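Local atomic coordinates of hydroquinone dioxygenase small subunit (Pseudomonas sp., PDB entry 4ZXA), a protein that forms the small, cupin-fold partner of a two-subunit hydroquinone 1,2-dioxygenase, an enzyme of the hydroquinone pathway that probably opens the ring of its substrate. Residues A[48-53]-A[138-143]; A[78-83]-A[129-134]. All blocks are in the same frame, centred on the assembly; numbering follows the deposited sequence.

Contact 1: A[48-53]-A[138-143]; sequences KPYEKV and YRFEAS
The rings of Y50 and F140 meet rim to rim, neither lying over the face of the other: their planes are almost parallel, at 9°, but the centroids stand 5.8 Å apart. CE1 of Y50 comes to 3.6 Å from CD2 of F140 and lies 3.3 Å from F140 CB, so the tyrosine also leans on the root of its neighbour's side chain. This is core packing of a cupin beta-sandwich, in which the turn leading into strand 52-58 of one sheet meets strand 136-142 of the other. Around the pair, L66 of strand 61-69 and V90 and V92 of strand 89-97 touch F140, while A68 and S72 touch Y50. Y50 sits in a type II turn from K48 to E51, closed by E51 N to K48 O, and its CG lies anti to its own carbonyl carbon (chi1 -63°), which sends the ring from the turn into the interior. Phenylalanine suits this buried place on the strand, among those aliphatic side chains. Tyrosine suits the turn because its ring fills the core while its hydroxyl is hydrogen-bonded to the backbone O of G70. With an alanine in place of Y50, G70 O would probably lose that partner and a gap would probably open beside F140 between the two sheets. K52 extends its amine toward Y138 and makes a cation-pi contact with F75. Within the turn, E51 OE1 accepts a bond from K48 N at 3.2 Å. A142 CB rests 3.7 Å from Y50 OH, on the other side of the hydroxyl from the F140 ring.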
ATOM      1  N   LYS A  48     -43.123  17.136   4.720  1.00 35.66           N
ATOM      2  CA  LYS A  48     -44.080  18.090   4.172  1.00 33.65           C
ATOM      3  C   LYS A  48     -43.322  19.156   3.406  1.00 33.95           C
ATOM      4  O   LYS A  48     -42.135  19.360   3.631  1.00 30.85           O
ATOM      5  CB  LYS A  48     -44.869  18.760   5.291  1.00 32.64           C
ATOM      6  CG  LYS A  48     -45.523  17.822   6.278  1.00 28.70           C
ATOM      7  CD  LYS A  48     -46.095  18.633   7.444  1.00 39.16           C
ATOM      8  CE  LYS A  48     -46.529  17.743   8.604  1.00 56.25           C
ATOM      9  NZ  LYS A  48     -45.399  16.894   9.116  1.00 63.72           N
ATOM     10  N   PRO A  49     -44.002  19.850   2.494  1.00 39.28           N
ATOM     11  CA  PRO A  49     -43.257  20.854   1.736  1.00 36.21           C
ATOM     12  C   PRO A  49     -42.625  21.894   2.642  1.00 37.43           C
ATOM     13  O   PRO A  49     -43.320  22.501   3.459  1.00 41.93           O
ATOM     14  CB  PRO A  49     -44.334  21.476   0.848  1.00 40.49           C
ATOM     15  CG  PRO A  49     -45.253  20.326   0.580  1.00 38.70           C
ATOM     16  CD  PRO A  49     -45.325  19.590   1.905  1.00 39.18           C
ATOM     17  N   TYR A  50     -41.310  22.055   2.514  1.00 33.27           N
ATOM     18  CA  TYR A  50     -40.558  23.111   3.195  1.00 30.18           C
ATOM     19  C   TYR A  50     -40.419  22.953   4.704  1.00 26.45           C
ATOM     20  O   TYR A  50     -40.032  23.882   5.400  1.00 24.65           O
ATOM     21  CB  TYR A  50     -41.112  24.486   2.826  1.00 27.64           C
ATOM     22  CG  TYR A  50     -40.970  24.775   1.352  1.00 36.32           C
ATOM     23  CD1 TYR A  50     -39.711  24.995   0.782  1.00 29.41           C
ATOM     24  CD2 TYR A  50     -42.087  24.811   0.520  1.00 35.67           C
ATOM     25  CE1 TYR A  50     -39.573  25.259  -0.571  1.00 34.76           C
ATOM     26  CE2 TYR A  50     -41.958  25.075  -0.837  1.00 34.63           C
ATOM     27  CZ  TYR A  50     -40.700  25.297  -1.382  1.00 35.86           C
ATOM     28  OH  TYR A  50     -40.577  25.560  -2.735  1.00 36.46           O
ATOM     29  N   GLU A  51     -40.739  21.768   5.201  1.00 26.64           N
ATOM     30  CA  GLU A  51     -40.408  21.415   6.567  1.00 26.09           C
ATOM     31  C   GLU A  51     -38.871  21.352   6.637  1.00 29.49           C
ATOM     32  O   GLU A  51     -38.240  20.565   5.927  1.00 28.25           O
ATOM     33  CB  GLU A  51     -41.005  20.050   6.895  1.00 21.74           C
ATOM     34  CG  GLU A  51     -41.134  19.743   8.362  1.00 23.06           C
ATOM     35  CD  GLU A  51     -41.513  18.291   8.590  1.00 35.36           C
ATOM     36  OE1 GLU A  51     -41.960  17.634   7.619  1.00 37.81           O
ATOM     37  OE2 GLU A  51     -41.352  17.798   9.730  1.00 34.51           O
ATOM     38  N   LYS A  52     -38.271  22.189   7.474  1.00 24.83           N
ATOM     39  CA  LYS A  52     -36.815  22.240   7.595  1.00 28.32           C
ATOM     40  C   LYS A  52     -36.267  21.089   8.461  1.00 23.55           C
ATOM     41  O   LYS A  52     -36.130  21.220   9.668  1.00 27.60           O
ATOM     42  CB  LYS A  52     -36.397  23.619   8.120  1.00 23.56           C
ATOM     43  CG  LYS A  52     -36.936  24.791   7.255  1.00 25.52           C
ATOM     44  CD  LYS A  52     -36.686  26.171   7.914  1.00 29.38           C
ATOM     45  CE  LYS A  52     -35.452  26.871   7.349  1.00 31.02           C
ATOM     46  NZ  LYS A  52     -35.694  27.418   5.939  1.00 36.90           N
ATOM     47  N   VAL A  53     -35.967  19.950   7.845  1.00 24.51           N
ATOM     48  CA  VAL A  53     -35.621  18.768   8.628  1.00 26.10           C
ATOM     49  C   VAL A  53     -34.128  18.748   8.855  1.00 30.66           C
ATOM     50  O   VAL A  53     -33.344  18.699   7.895  1.00 27.79           O
ATOM     51  CB  VAL A  53     -36.048  17.420   7.951  1.00 30.40           C
ATOM     52  CG1 VAL A  53     -35.589  16.231   8.801  1.00 24.23           C
ATOM     53  CG2 VAL A  53     -37.569  17.360   7.717  1.00 22.82           C
ATOM     54  N   TYR A 138     -36.549  35.773   1.886  1.00 30.41           N
ATOM     55  CA  TYR A 138     -36.414  34.960   0.688  1.00 30.76           C
ATOM     56  C   TYR A 138     -37.510  33.915   0.632  1.00 29.85           C
ATOM     57  O   TYR A 138     -37.960  33.425   1.665  1.00 33.19           O
ATOM     58  CB  TYR A 138     -35.013  34.329   0.613  1.00 29.97           C
ATOM     59  CG  TYR A 138     -34.665  33.455   1.789  1.00 24.78           C
ATOM     60  CD1 TYR A 138     -34.072  33.990   2.920  1.00 27.77           C
ATOM     61  CD2 TYR A 138     -34.933  32.090   1.769  1.00 26.07           C
ATOM     62  CE1 TYR A 138     -33.748  33.187   4.009  1.00 29.67           C
ATOM     63  CE2 TYR A 138     -34.611  31.272   2.849  1.00 31.48           C
ATOM     64  CZ  TYR A 138     -34.017  31.822   3.972  1.00 32.06           C
ATOM     65  OH  TYR A 138     -33.699  31.023   5.065  1.00 27.54           O
ATOM     66  N   ARG A 139     -37.951  33.591  -0.580  1.00 34.23           N
ATOM     67  CA  ARG A 139     -39.072  32.673  -0.781  1.00 33.19           C
ATOM     68  C   ARG A 139     -38.752  31.676  -1.892  1.00 30.61           C
ATOM     69  O   ARG A 139     -38.153  32.038  -2.906  1.00 28.35           O
ATOM     70  CB  ARG A 139     -40.342  33.468  -1.116  1.00 38.14           C
ATOM     71  CG  ARG A 139     -41.640  32.659  -1.106  1.00 41.87           C
ATOM     72  CD  ARG A 139     -42.871  33.558  -1.055  1.00 38.26           C
ATOM     73  NE  ARG A 139     -43.020  34.372  -2.263  1.00 49.48           N
ATOM     74  CZ  ARG A 139     -44.123  35.056  -2.575  1.00 49.40           C
ATOM     75  NH1 ARG A 139     -45.181  35.028  -1.768  1.00 43.35           N
ATOM     76  NH2 ARG A 139     -44.173  35.769  -3.695  1.00 40.31           N
ATOM     77  N   PHE A 140     -39.141  30.421  -1.679  1.00 28.90           N
ATOM     78  CA  PHE A 140     -38.877  29.332  -2.616  1.00 30.31           C
ATOM     79  C   PHE A 140     -40.098  29.004  -3.494  1.00 40.88           C
ATOM     80  O   PHE A 140     -41.215  28.839  -2.987  1.00 39.21           O
ATOM     81  CB  PHE A 140     -38.485  28.073  -1.840  1.00 31.73           C
ATOM     82  CG  PHE A 140     -37.177  28.183  -1.086  1.00 35.44           C
ATOM     83  CD1 PHE A 140     -36.026  28.638  -1.708  1.00 37.34           C
ATOM     84  CD2 PHE A 140     -37.100  27.808   0.248  1.00 36.23           C
ATOM     85  CE1 PHE A 140     -34.831  28.719  -1.012  1.00 37.40           C
ATOM     86  CE2 PHE A 140     -35.907  27.894   0.950  1.00 30.89           C
ATOM     87  CZ  PHE A 140     -34.776  28.347   0.322  1.00 31.15           C
ATOM     88  N   GLU A 141     -39.868  28.891  -4.804  1.00 41.92           N
ATOM     89  CA  GLU A 141     -40.892  28.507  -5.783  1.00 40.47           C
ATOM     90  C   GLU A 141     -40.512  27.214  -6.494  1.00 39.61           C
ATOM     91  O   GLU A 141     -39.467  27.149  -7.132  1.00 39.25           O
ATOM     92  CB  GLU A 141     -41.008  29.572  -6.871  1.00 40.85           C
ATOM     93  CG  GLU A 141     -41.509  30.913  -6.410  1.00 55.69           C
ATOM     94  CD  GLU A 141     -42.961  30.867  -5.994  1.00 57.81           C
ATOM     95  OE1 GLU A 141     -43.598  29.790  -6.143  1.00 53.33           O
ATOM     96  OE2 GLU A 141     -43.452  31.912  -5.512  1.00 54.61           O
ATOM     97  N   ALA A 142     -41.371  26.205  -6.440  1.00 36.98           N
ATOM     98  CA  ALA A 142     -41.065  24.933  -7.085  1.00 39.56           C
ATOM     99  C   ALA A 142     -42.277  24.343  -7.811  1.00 48.14           C
ATOM    100  O   ALA A 142     -43.264  23.959  -7.174  1.00 52.74           O
ATOM    101  CB  ALA A 142     -40.520  23.939  -6.062  1.00 32.05           C
ATOM    102  N   SER A 143     -42.191  24.260  -9.137  1.00 43.75           N
ATOM    103  CA  SER A 143     -43.270  23.697  -9.950  1.00 53.18           C
ATOM    104  C   SER A 143     -43.335  22.195  -9.760  1.00 52.78           C
ATOM    105  O   SER A 143     -44.421  21.607  -9.716  1.00 52.66           O
ATOM    106  CB  SER A 143     -43.057  24.003 -11.435  1.00 46.49           C
ATOM    107  OG  SER A 143     -42.894  25.391 -11.646  1.00 50.36           O
TER

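Contact 2: A[78-83]-A[129-134]; sequences AHDEFA and QCLLPA
L132 and A83 bury the most surface here, with A134 close behind; the first two belong to the antiparallel pairing of strands 81-87 and 128-132, and A134 follows just beyond its end. L132 and E81 form a hydrogen-bonded pair, L132 N giving to E81 O at 2.8 Å from well above the carbonyl plane (36°), and E81 N returning a bond to L132 O. On the face that also carries E81 and C130, L132 has CG anti to its carbonyl carbon (chi1 -56°), and its CD1 reaches 4.1 Å from A83 CB; the small methyl of A83 suits a place beside the leucine branch. A83 pairs with C130 through two bonds, each running nearly straight off its carbonyl. The other face holds F82 and L131, where F82 CE1 meets L131 CD1 at 3.7 Å, and V237 of the large subunit packs on F82. Past the strand ends, A134 CB lies 3.2 Å from H79 C. The N of A134 is held by D80 OD1 at 3.0 Å, a short acid well suited to catching a backbone N-H where the strand pairing stops. D80 OD2 forms a salt bridge with R174 of the large subunit, and Q129 and C130 pair with a strand of that chain. The same carboxylate therefore fastens the end of this antiparallel pairing and the partner subunit, which is consistent with the pairing and the interface being stabilised together.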
ATOM      1  N   ALA A  78     -30.852  36.713  10.735  1.00 33.45           N
ATOM      2  CA  ALA A  78     -29.980  37.827  11.068  1.00 32.57           C
ATOM      3  C   ALA A  78     -28.564  37.588  10.561  1.00 28.35           C
ATOM      4  O   ALA A  78     -27.715  38.471  10.636  1.00 30.62           O
ATOM      5  CB  ALA A  78     -29.978  38.069  12.577  1.00 30.19           C
ATOM      6  N   HIS A  79     -28.310  36.391  10.044  1.00 33.54           N
ATOM      7  CA  HIS A  79     -26.985  36.052   9.508  1.00 33.35           C
ATOM      8  C   HIS A  79     -27.119  35.401   8.140  1.00 26.74           C
ATOM      9  O   HIS A  79     -28.207  34.996   7.751  1.00 32.54           O
ATOM     10  CB  HIS A  79     -26.290  35.091  10.451  1.00 25.10           C
ATOM     11  CG  HIS A  79     -27.108  33.884  10.754  1.00 26.63           C
ATOM     12  ND1 HIS A  79     -27.309  32.873   9.836  1.00 27.41           N
ATOM     13  CD2 HIS A  79     -27.811  33.536  11.858  1.00 28.86           C
ATOM     14  CE1 HIS A  79     -28.083  31.948  10.371  1.00 30.15           C
ATOM     15  NE2 HIS A  79     -28.408  32.329  11.596  1.00 27.77           N
ATOM     16  N   ASP A  80     -26.021  35.298   7.408  1.00 29.58           N
ATOM     17  CA  ASP A  80     -26.028  34.571   6.140  1.00 23.86           C
ATOM     18  C   ASP A  80     -26.498  33.115   6.263  1.00 28.26           C
ATOM     19  O   ASP A  80     -26.237  32.432   7.267  1.00 32.05           O
ATOM     20  CB  ASP A  80     -24.639  34.575   5.528  1.00 25.91           C
ATOM     21  CG  ASP A  80     -24.224  35.941   5.039  1.00 29.15           C
ATOM     22  OD1 ASP A  80     -25.121  36.745   4.730  1.00 27.15           O
ATOM     23  OD2 ASP A  80     -23.004  36.203   4.951  1.00 30.47           O
ATOM     24  N   GLU A  81     -27.187  32.652   5.222  1.00 27.53           N
ATOM     25  CA  GLU A  81     -27.568  31.246   5.056  1.00 21.44           C
ATOM     26  C   GLU A  81     -27.251  30.844   3.626  1.00 20.71           C
ATOM     27  O   GLU A  81     -26.983  31.697   2.776  1.00 22.32           O
ATOM     28  CB  GLU A  81     -29.062  31.043   5.321  1.00 21.86           C
ATOM     29  CG  GLU A  81     -29.466  31.176   6.773  1.00 22.96           C
ATOM     30  CD  GLU A  81     -30.965  31.354   6.941  1.00 30.60           C
ATOM     31  OE1 GLU A  81     -31.520  32.298   6.339  1.00 27.97           O
ATOM     32  OE2 GLU A  81     -31.592  30.557   7.676  1.00 29.44           O
ATOM     33  N   PHE A  82     -27.283  29.552   3.344  1.00 18.97           N
ATOM     34  CA  PHE A  82     -27.000  29.112   1.990  1.00 19.56           C
ATOM     35  C   PHE A  82     -27.935  27.992   1.582  1.00 19.87           C
ATOM     36  O   PHE A  82     -28.394  27.226   2.424  1.00 22.63           O
ATOM     37  CB  PHE A  82     -25.555  28.647   1.891  1.00 19.84           C
ATOM     38  CG  PHE A  82     -24.560  29.699   2.246  1.00 21.40           C
ATOM     39  CD1 PHE A  82     -24.070  30.558   1.275  1.00 21.89           C
ATOM     40  CD2 PHE A  82     -24.119  29.843   3.555  1.00 21.52           C
ATOM     41  CE1 PHE A  82     -23.140  31.544   1.595  1.00 25.60           C
ATOM     42  CE2 PHE A  82     -23.202  30.827   3.892  1.00 22.62           C
ATOM     43  CZ  PHE A  82     -22.703  31.681   2.910  1.00 25.34           C
ATOM     44  N   ALA A  83     -28.221  27.894   0.290  1.00 22.48           N
ATOM     45  CA  ALA A  83     -29.090  26.830  -0.208  1.00 22.90           C
ATOM     46  C   ALA A  83     -28.441  26.149  -1.397  1.00 26.30           C
ATOM     47  O   ALA A  83     -27.937  26.829  -2.309  1.00 25.31           O
ATOM     48  CB  ALA A  83     -30.453  27.384  -0.596  1.00 21.67           C
ATOM     49  N   GLN A 129     -25.953  26.563  -6.174  1.00 27.50           N
ATOM     50  CA  GLN A 129     -25.915  27.141  -4.842  1.00 26.22           C
ATOM     51  C   GLN A 129     -26.185  28.651  -4.939  1.00 24.75           C
ATOM     52  O   GLN A 129     -25.752  29.317  -5.886  1.00 18.28           O
ATOM     53  CB  GLN A 129     -24.539  26.860  -4.208  1.00 25.61           C
ATOM     54  CG  GLN A 129     -24.303  27.438  -2.817  1.00 23.97           C
ATOM     55  CD  GLN A 129     -22.943  27.025  -2.229  1.00 30.12           C
ATOM     56  OE1 GLN A 129     -22.619  25.835  -2.154  1.00 27.84           O
ATOM     57  NE2 GLN A 129     -22.145  28.011  -1.815  1.00 24.08           N
ATOM     58  N   CYS A 130     -26.913  29.186  -3.967  1.00 20.40           N
ATOM     59  CA  CYS A 130     -27.007  30.624  -3.850  1.00 23.84           C
ATOM     60  C   CYS A 130     -26.801  31.069  -2.404  1.00 23.61           C
ATOM     61  O   CYS A 130     -27.038  30.307  -1.458  1.00 21.76           O
ATOM     62  CB  CYS A 130     -28.351  31.140  -4.388  1.00 29.83           C
ATOM     63  SG  CYS A 130     -29.724  30.941  -3.247  1.00 37.30           S
ATOM     64  N   LEU A 131     -26.357  32.313  -2.252  1.00 26.34           N
ATOM     65  CA  LEU A 131     -26.303  32.979  -0.952  1.00 29.79           C
ATOM     66  C   LEU A 131     -27.708  33.463  -0.543  1.00 29.49           C
ATOM     67  O   LEU A 131     -28.467  33.980  -1.361  1.00 29.10           O
ATOM     68  CB  LEU A 131     -25.319  34.160  -1.012  1.00 28.53           C
ATOM     69  CG  LEU A 131     -25.309  35.264   0.058  1.00 29.48           C
ATOM     70  CD1 LEU A 131     -24.982  34.726   1.449  1.00 30.49           C
ATOM     71  CD2 LEU A 131     -24.309  36.335  -0.326  1.00 24.43           C
ATOM     72  N   LEU A 132     -28.050  33.257   0.720  1.00 26.89           N
ATOM     73  CA  LEU A 132     -29.241  33.846   1.304  1.00 28.43           C
ATOM     74  C   LEU A 132     -28.782  34.950   2.257  1.00 29.45           C
ATOM     75  O   LEU A 132     -28.593  34.708   3.447  1.00 24.44           O
ATOM     76  CB  LEU A 132     -30.038  32.781   2.054  1.00 24.14           C
ATOM     77  CG  LEU A 132     -30.419  31.587   1.173  1.00 23.31           C
ATOM     78  CD1 LEU A 132     -30.967  30.446   2.018  1.00 24.02           C
ATOM     79  CD2 LEU A 132     -31.421  31.993   0.084  1.00 23.56           C
ATOM     80  N   PRO A 133     -28.606  36.172   1.727  1.00 30.45           N
ATOM     81  CA  PRO A 133     -27.972  37.289   2.444  1.00 28.85           C
ATOM     82  C   PRO A 133     -28.700  37.617   3.742  1.00 37.26           C
ATOM     83  O   PRO A 133     -29.944  37.608   3.779  1.00 31.95           O
ATOM     84  CB  PRO A 133     -28.109  38.470   1.478  1.00 21.20           C
ATOM     85  CG  PRO A 133     -28.458  37.860   0.142  1.00 33.03           C
ATOM     86  CD  PRO A 133     -29.197  36.592   0.447  1.00 26.02           C
ATOM     87  N   ALA A 134     -27.934  37.907   4.793  1.00 27.98           N
ATOM     88  CA  ALA A 134     -28.525  38.303   6.057  1.00 31.19           C
ATOM     89  C   ALA A 134     -29.290  39.603   5.870  1.00 32.84           C
ATOM     90  O   ALA A 134     -28.819  40.521   5.186  1.00 31.76           O
ATOM     91  CB  ALA A 134     -27.447  38.469   7.136  1.00 31.12           C
TER
HETATM   92  O   HOH W   1     -30.741  34.582   5.491  1.00 26.85           O

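The two contacts lie with their centres about 15 Å apart in one cupin domain, and along the chain 78-83 and 129-134 both fall between the segments of contact 1, in the order 48-53, 78-83, 129-134, 138-143. Contact 1 spans the two sheets; contact 2 pairs neighbouring strands, 81-87 and 128-132, within the sheet that also holds strand 52-58. Strand 128-132 is followed directly by strand 136-142 of the opposite sheet, so the chain passes from one contact to the other. They touch where Y138 OH probably hydrogen-bonds E81 OE1, joining strand 136-142 to strand 81-87, next to strand 128-132, which pairs with the large subunit.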